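PDB 6NST: branched-chain-amino-acid aminotransferase from Pseudomonas aeruginosa, which probably catalyses the pyridoxal-phosphate-dependent transfer of amino groups between leucine, isoleucine or valine and 2-oxoglutarate. Local coordinates for residues His150-Ser155 / Val213-Asn218; Met169-Glu174 / Asp181-Leu186; Gly190-Ala193 / Asn199-Ile202. The protein carries 1 engineered substitution. All coordinates share one frame; numbering follows the deposited sequence.

Overall arrangement
Leaving strand 140-145, the chain enters the loop holding residues 150-155, the first half of contact 1. Helix 166-177 follows and turns back through a short connection to strand 182-186, so that contact 2 closes the helix-to-strand return of a beta-alpha-beta unit begun by strand 140-145. Next in series, contact 3 closes the short connection between strands 192-195 and 199-204. Only then does the chain reach residues 213-218 and complete contact 1, which encloses the other two. Contacts 2 and 3 share a sheet, with M185 O bonded to A193 N, while N199 ND2 of contact 3 reaches L217 O of contact 1. Two loops, a crossover helix and a curled mixed sheet are thereby tied together.

Contact 1. Residues His150-Ser155 / Val213-Asn218; sequences HHVNIS and VTACLN
V152 and A215 bring two irregular loops together, their CA atoms 5.7 Å apart at the nearest point of the backbones. Both residues direct their side chains at the other loop. The CG1 methyl of V152 does the touching, lying 3.7 Å from A215 CB and equally 3.7 Å from the carbonyl oxygen of T214. Its torsion explains this: with chi1 at -64°, CG1 stands anti to the carbonyl carbon and beside the backbone N, extended toward the other loop. A215 CB also approaches H150 O, at 4.1 Å, and a water joins H150 O to A215 O through two weak bonds. The bend carrying V152 is braced from within, since N153 N donates to H151 ND1 over 3.0 Å, tilted 26° from the ring plane, and H151 O accepts from both I154 N and S155 N. H150 NE2 bonds to A164 O, and G190 and Y191 of a second subunit pack on V152 and T214. The side chain of H150 is about 10 Å from that of K160, the cofactor-attachment lysine by similarity. What joins these loops is therefore methyl packing, against both a methyl and a carbonyl oxygen, and one weakly held water, while the polar bonds shape the 150-155 bend or run to neighbouring residues.

Contact 2. Residues Met169-Glu174 / Asp181-Leu186; sequences MLALQE and DEAMML
A171 and L172 of helix 166-177 rest on strand 182-186 in a beta-alpha-beta crossover, whose first strand, 140-145, runs parallel to the second. The axes of the two short segments approach to 6.8 Å, with 127° between their directions. At the centre the packing is small against small: A183 CB comes 3.6 Å from the carbonyl oxygen of A171, and the two CB atoms stand 4.1 Å apart. Beside them M185 folds back. Bends at its second and third torsions swing the thioether toward the helix, and A171 CB meets SD at 3.5 Å and CE at 3.8 Å. Toward the start of the strand, L172 reaches across with one methyl, CD1. Its CG is anti to the backbone N (chi1 177°), which carries the branch along to E182 and D181, and CD1 touches E182 OE1 at 3.4 Å and D181 O at 3.7 Å. The L172 and E182 side chains cross at about a right angle.

Further out, D181 OD2 bonds to K141 N, fixing the strand's beginning to its parallel neighbour, while E174 OE2 bonds to S146 OG just beyond that neighbour. The helix also meets other copies of the protein: M169 packs on H29 of a third subunit, and E174 O accepts from R143 NH2 of a fourth. E182 OE2 lies close to E198 OE2, a pairing of like charges that might favour protonation of one of them. The other oxygen is held by the amide of the following residue: a bend at the second torsion turns the carboxylate back toward the chain, and A183 N donates to E182 OE1 over 3.0 Å at 160°, meeting it on the anti side, tilted out of the carboxylate plane.

Contact 3. Residues Gly190-Ala193 / Asn199-Ile202; sequences GYVA and NIFI
The side chains of V192 and I200 cross at about a right angle, each presenting a single methyl to the other. V192 CG1 and I200 CG2 meet at 3.8 Å, and both side chains leave their backbones toward the opposing segment. On V192 the touching branch is the one anti to the backbone N (chi1 176°). On I200 the long branch takes the equivalent direction, leaving CG2 between the backbone N and the carbonyl carbon, close to its own main chain, where it also nears A193 O at 4.1 Å.

These strands are not sheet partners here: even the nearest CA atoms, of A193 and I200, are 7.6 Å apart. A single water fills the bonding role between them. It donates to A193 O at 2.7 Å and accepts from N199 ND2 at 2.9 Å and from I200 N at 3.1 Å, so one molecule ties two backbones and an amide. N199 ND2 also donates to L217 O, which ties the N199 amide to the adjoining loop. Each strand finds its backbone partners in the sheet instead, A193 with M185, N199 with T255 and I202 with Y209, while I200 packs on F254 and Y191 forms a cation-pi contact with R240. Strands joined by a methyl contact and a bridging water, whose backbone partners are other strands, are consistent with the curled, barrel-like sheet of the larger domain in fold-type IV pyridoxal-phosphate enzymes.

Contact 1. Residues His150-Ser155 / Val213-Asn218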
# COMPACT_ATOMS: atom_id res chain seq x y z
N HIS A 150 -5.22 12.73 -1.59
CA HIS A 150 -5.80 12.27 -0.33
C HIS A 150 -6.18 10.80 -0.39
O HIS A 150 -6.56 10.26 -1.43
CB HIS A 150 -7.03 13.11 0.01
CG HIS A 150 -6.72 14.48 0.52
ND1 HIS A 150 -6.12 14.69 1.75
CD2 HIS A 150 -6.91 15.70 -0.01
CE1 HIS A 150 -5.97 15.98 1.94
NE2 HIS A 150 -6.44 16.62 0.89
N HIS A 151 -6.08 10.15 0.77
CA HIS A 151 -6.39 8.73 0.94
C HIS A 151 -7.82 8.59 1.45
O HIS A 151 -8.21 9.27 2.40
CB HIS A 151 -5.40 8.09 1.91
CG HIS A 151 -5.54 6.61 2.05
ND1 HIS A 151 -6.54 6.02 2.81
CD2 HIS A 151 -4.80 5.59 1.56
CE1 HIS A 151 -6.41 4.71 2.76
NE2 HIS A 151 -5.36 4.42 2.01
N VAL A 152 -8.59 7.70 0.82
CA VAL A 152 -10.03 7.61 1.07
C VAL A 152 -10.36 7.25 2.51
O VAL A 152 -11.51 7.44 2.94
CB VAL A 152 -10.69 6.60 0.11
CG1 VAL A 152 -10.56 7.07 -1.32
CG2 VAL A 152 -10.08 5.22 0.30
N ASN A 153 -9.41 6.71 3.27
CA ASN A 153 -9.65 6.38 4.67
C ASN A 153 -8.85 7.26 5.63
O ASN A 153 -8.88 7.02 6.84
CB ASN A 153 -9.35 4.91 4.94
CG ASN A 153 -9.97 4.42 6.23
OD1 ASN A 153 -10.98 4.97 6.69
ND2 ASN A 153 -9.37 3.40 6.84
N ILE A 154 -8.13 8.25 5.12
CA ILE A 154 -7.46 9.24 5.96
C ILE A 154 -8.24 10.53 6.02
O ILE A 154 -8.49 11.07 7.10
CB ILE A 154 -6.02 9.47 5.47
CG1 ILE A 154 -5.21 8.18 5.57
CG2 ILE A 154 -5.36 10.59 6.26
CD1 ILE A 154 -3.78 8.31 5.08
N SER A 155 -8.65 11.05 4.87
CA SER A 155 -9.54 12.19 4.80
C SER A 155 -10.80 11.79 4.04
O SER A 155 -10.79 10.85 3.24
CB SER A 155 -8.87 13.40 4.13
OG SER A 155 -8.45 13.09 2.82
N VAL A 213 -15.19 8.02 -9.81
CA VAL A 213 -15.37 8.70 -8.53
C VAL A 213 -14.80 7.82 -7.42
O VAL A 213 -15.55 7.20 -6.66
CB VAL A 213 -16.85 9.04 -8.27
CG1 VAL A 213 -16.97 10.08 -7.16
CG2 VAL A 213 -17.50 9.54 -9.55
N THR A 214 -13.48 7.76 -7.33
CA THR A 214 -12.80 6.84 -6.43
C THR A 214 -12.19 7.59 -5.26
O THR A 214 -12.78 7.65 -4.17
CB THR A 214 -11.71 6.07 -7.19
OG1 THR A 214 -12.12 5.90 -8.56
CG2 THR A 214 -11.51 4.71 -6.58
N ALA A 215 -11.01 8.18 -5.46
CA ALA A 215 -10.35 9.00 -4.46
C ALA A 215 -10.37 10.48 -4.80
O ALA A 215 -9.86 11.29 -4.02
CB ALA A 215 -8.91 8.52 -4.25
N CYS A 216 -10.92 10.85 -5.95
CA CYS A 216 -11.05 12.25 -6.34
C CYS A 216 -12.39 12.81 -5.88
O CYS A 216 -13.28 12.08 -5.43
CB CYS A 216 -10.89 12.40 -7.85
SG CYS A 216 -12.21 11.64 -8.83
N LEU A 217 -12.54 14.12 -6.01
CA LEU A 217 -13.78 14.78 -5.62
C LEU A 217 -14.85 14.60 -6.70
O LEU A 217 -14.57 14.74 -7.89
CB LEU A 217 -13.55 16.27 -5.36
CG LEU A 217 -14.77 17.05 -4.85
CD1 LEU A 217 -15.23 16.53 -3.50
CD2 LEU A 217 -14.47 18.54 -4.78
N ASN A 218 -16.07 14.28 -6.26
CA ASN A 218 -17.22 14.18 -7.16
C ASN A 218 -17.64 15.60 -7.54
O ASN A 218 -18.60 16.17 -7.02
CB ASN A 218 -18.36 13.42 -6.48
CG ASN A 218 -19.44 12.99 -7.45
OD1 ASN A 218 -19.52 13.49 -8.57
ND2 ASN A 218 -20.27 12.04 -7.03
O HOH W 1 -6.76 10.64 -4.89

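Contact 2. Residues Met169-Glu174 / Asp181-Leu186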
# COMPACT_ATOMS: atom_id res chain seq x y z
N MET A 169 -2.77 23.05 -1.91
CA MET A 169 -1.85 24.18 -1.91
C MET A 169 -0.41 23.73 -2.09
O MET A 169 0.37 24.38 -2.80
CB MET A 169 -2.00 24.99 -0.63
CG MET A 169 -3.32 25.72 -0.50
SD MET A 169 -3.40 26.71 1.01
CE MET A 169 -2.01 27.81 0.76
N LEU A 170 -0.03 22.63 -1.43
CA LEU A 170 1.33 22.12 -1.58
C LEU A 170 1.60 21.71 -3.02
O LEU A 170 2.69 21.96 -3.55
CB LEU A 170 1.55 20.93 -0.63
CG LEU A 170 1.57 21.27 0.86
CD1 LEU A 170 1.67 20.01 1.70
CD2 LEU A 170 2.72 22.22 1.17
N ALA A 171 0.61 21.10 -3.68
CA ALA A 171 0.80 20.62 -5.04
C ALA A 171 0.76 21.75 -6.05
O ALA A 171 1.53 21.75 -7.02
CB ALA A 171 -0.27 19.58 -5.37
N LEU A 172 -0.13 22.73 -5.86
CA LEU A 172 -0.20 23.85 -6.79
C LEU A 172 1.08 24.66 -6.76
O LEU A 172 1.61 25.04 -7.82
CB LEU A 172 -1.41 24.74 -6.47
CG LEU A 172 -1.53 25.99 -7.35
CD1 LEU A 172 -1.68 25.60 -8.82
CD2 LEU A 172 -2.69 26.88 -6.90
N GLN A 173 1.61 24.93 -5.57
CA GLN A 173 2.86 25.67 -5.46
C GLN A 173 4.00 24.92 -6.13
O GLN A 173 4.87 25.53 -6.76
CB GLN A 173 3.18 25.93 -3.98
CG GLN A 173 4.43 26.77 -3.78
CD GLN A 173 4.38 28.09 -4.53
OE1 GLN A 173 3.35 28.77 -4.55
NE2 GLN A 173 5.48 28.44 -5.18
N GLU A 174 4.01 23.59 -6.02
CA GLU A 174 5.05 22.80 -6.69
C GLU A 174 4.95 22.94 -8.20
O GLU A 174 5.96 23.12 -8.88
CB GLU A 174 4.95 21.33 -6.29
CG GLU A 174 5.94 20.44 -7.03
CD GLU A 174 5.76 18.96 -6.73
OE1 GLU A 174 4.61 18.52 -6.54
OE2 GLU A 174 6.78 18.25 -6.67
N ASP A 181 1.26 25.59 -14.79
CA ASP A 181 0.09 26.30 -14.29
C ASP A 181 -0.74 25.48 -13.32
O ASP A 181 -1.44 26.05 -12.48
CB ASP A 181 -0.81 26.74 -15.45
CG ASP A 181 -0.06 27.51 -16.50
OD1 ASP A 181 0.69 28.44 -16.13
OD2 ASP A 181 -0.20 27.18 -17.69
N GLU A 182 -0.67 24.15 -13.42
CA GLU A 182 -1.51 23.30 -12.59
C GLU A 182 -0.77 21.99 -12.36
O GLU A 182 0.16 21.63 -13.08
CB GLU A 182 -2.88 23.06 -13.25
CG GLU A 182 -3.95 22.49 -12.33
CD GLU A 182 -4.07 23.25 -11.02
OE1 GLU A 182 -3.34 22.90 -10.06
OE2 GLU A 182 -4.87 24.20 -10.95
N ALA A 183 -1.19 21.28 -11.31
CA ALA A 183 -0.65 19.98 -10.98
C ALA A 183 -1.66 18.89 -11.31
O ALA A 183 -2.87 19.14 -11.33
CB ALA A 183 -0.26 19.90 -9.50
N MET A 184 -1.16 17.69 -11.58
CA MET A 184 -1.98 16.50 -11.74
C MET A 184 -1.71 15.58 -10.56
O MET A 184 -0.56 15.20 -10.32
CB MET A 184 -1.69 15.80 -13.07
CG MET A 184 -2.68 14.70 -13.43
SD MET A 184 -2.44 13.96 -15.07
CE MET A 184 -0.95 13.00 -14.82
N MET A 185 -2.76 15.23 -9.83
CA MET A 185 -2.62 14.45 -8.60
C MET A 185 -2.79 12.96 -8.87
O MET A 185 -3.65 12.55 -9.65
CB MET A 185 -3.66 14.88 -7.57
CG MET A 185 -3.80 16.38 -7.39
SD MET A 185 -2.31 17.14 -6.75
CE MET A 185 -2.04 16.17 -5.26
N LEU A 186 -1.96 12.16 -8.21
CA LEU A 186 -2.08 10.71 -8.24
C LEU A 186 -2.55 10.20 -6.88
O LEU A 186 -2.12 10.71 -5.84
CB LEU A 186 -0.74 10.05 -8.60
CG LEU A 186 0.00 10.61 -9.82
CD1 LEU A 186 1.34 9.91 -9.96
CD2 LEU A 186 -0.82 10.45 -11.09

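Contact 3. Residues Gly190-Ala193 / Asn199-Ile202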
# COMPACT_ATOMS: atom_id res chain seq x y z
N GLY A 190 -1.18 5.26 -7.30
CA GLY A 190 -0.41 5.72 -8.44
C GLY A 190 -1.22 6.11 -9.65
O GLY A 190 -0.64 6.56 -10.65
N TYR A 191 -2.54 5.96 -9.61
CA TYR A 191 -3.40 6.30 -10.73
C TYR A 191 -3.79 7.78 -10.67
O TYR A 191 -3.73 8.42 -9.62
CB TYR A 191 -4.65 5.41 -10.73
CG TYR A 191 -4.33 3.95 -10.90
CD1 TYR A 191 -4.09 3.14 -9.79
CD2 TYR A 191 -4.24 3.38 -12.16
CE1 TYR A 191 -3.78 1.80 -9.94
CE2 TYR A 191 -3.93 2.03 -12.32
CZ TYR A 191 -3.70 1.26 -11.20
OH TYR A 191 -3.39 -0.07 -11.34
N VAL A 192 -4.21 8.30 -11.82
CA VAL A 192 -4.60 9.70 -11.92
C VAL A 192 -5.91 9.92 -11.18
O VAL A 192 -6.88 9.18 -11.36
CB VAL A 192 -4.71 10.13 -13.39
CG1 VAL A 192 -5.21 11.57 -13.49
CG2 VAL A 192 -3.37 9.97 -14.09
N ALA A 193 -5.95 10.95 -10.33
CA ALA A 193 -7.14 11.30 -9.58
C ALA A 193 -7.79 12.58 -10.11
O ALA A 193 -8.93 12.55 -10.58
CB ALA A 193 -6.81 11.45 -8.09
N ASN A 199 -11.41 18.39 -11.61
CA ASN A 199 -11.48 17.05 -12.18
C ASN A 199 -10.85 17.06 -13.58
O ASN A 199 -10.91 18.06 -14.30
CB ASN A 199 -12.92 16.55 -12.25
CG ASN A 199 -13.48 16.20 -10.89
OD1 ASN A 199 -14.12 17.02 -10.23
ND2 ASN A 199 -13.25 14.97 -10.45
N ILE A 200 -10.25 15.93 -13.95
CA ILE A 200 -9.49 15.83 -15.18
C ILE A 200 -10.19 14.88 -16.14
O ILE A 200 -10.79 13.88 -15.72
CB ILE A 200 -8.03 15.39 -14.91
CG1 ILE A 200 -7.18 15.51 -16.18
CG2 ILE A 200 -7.98 13.97 -14.36
CD1 ILE A 200 -5.69 15.43 -15.93
N PHE A 201 -10.14 15.21 -17.43
CA PHE A 201 -10.69 14.39 -18.49
C PHE A 201 -9.64 14.22 -19.58
O PHE A 201 -8.81 15.10 -19.79
CB PHE A 201 -11.95 15.01 -19.11
CG PHE A 201 -13.15 15.01 -18.20
CD1 PHE A 201 -13.25 15.89 -17.14
CD2 PHE A 201 -14.21 14.13 -18.44
CE1 PHE A 201 -14.36 15.89 -16.32
CE2 PHE A 201 -15.32 14.13 -17.62
CZ PHE A 201 -15.40 15.01 -16.56
N ILE A 202 -9.69 13.08 -20.27
CA ILE A 202 -8.86 12.85 -21.44
C ILE A 202 -9.73 12.28 -22.55
O ILE A 202 -10.75 11.63 -22.29
CB ILE A 202 -7.65 11.93 -21.16
CG1 ILE A 202 -8.11 10.51 -20.81
CG2 ILE A 202 -6.78 12.49 -20.04
CD1 ILE A 202 -6.96 9.55 -20.60
O HOH W 2 -10.98 13.77 -11.84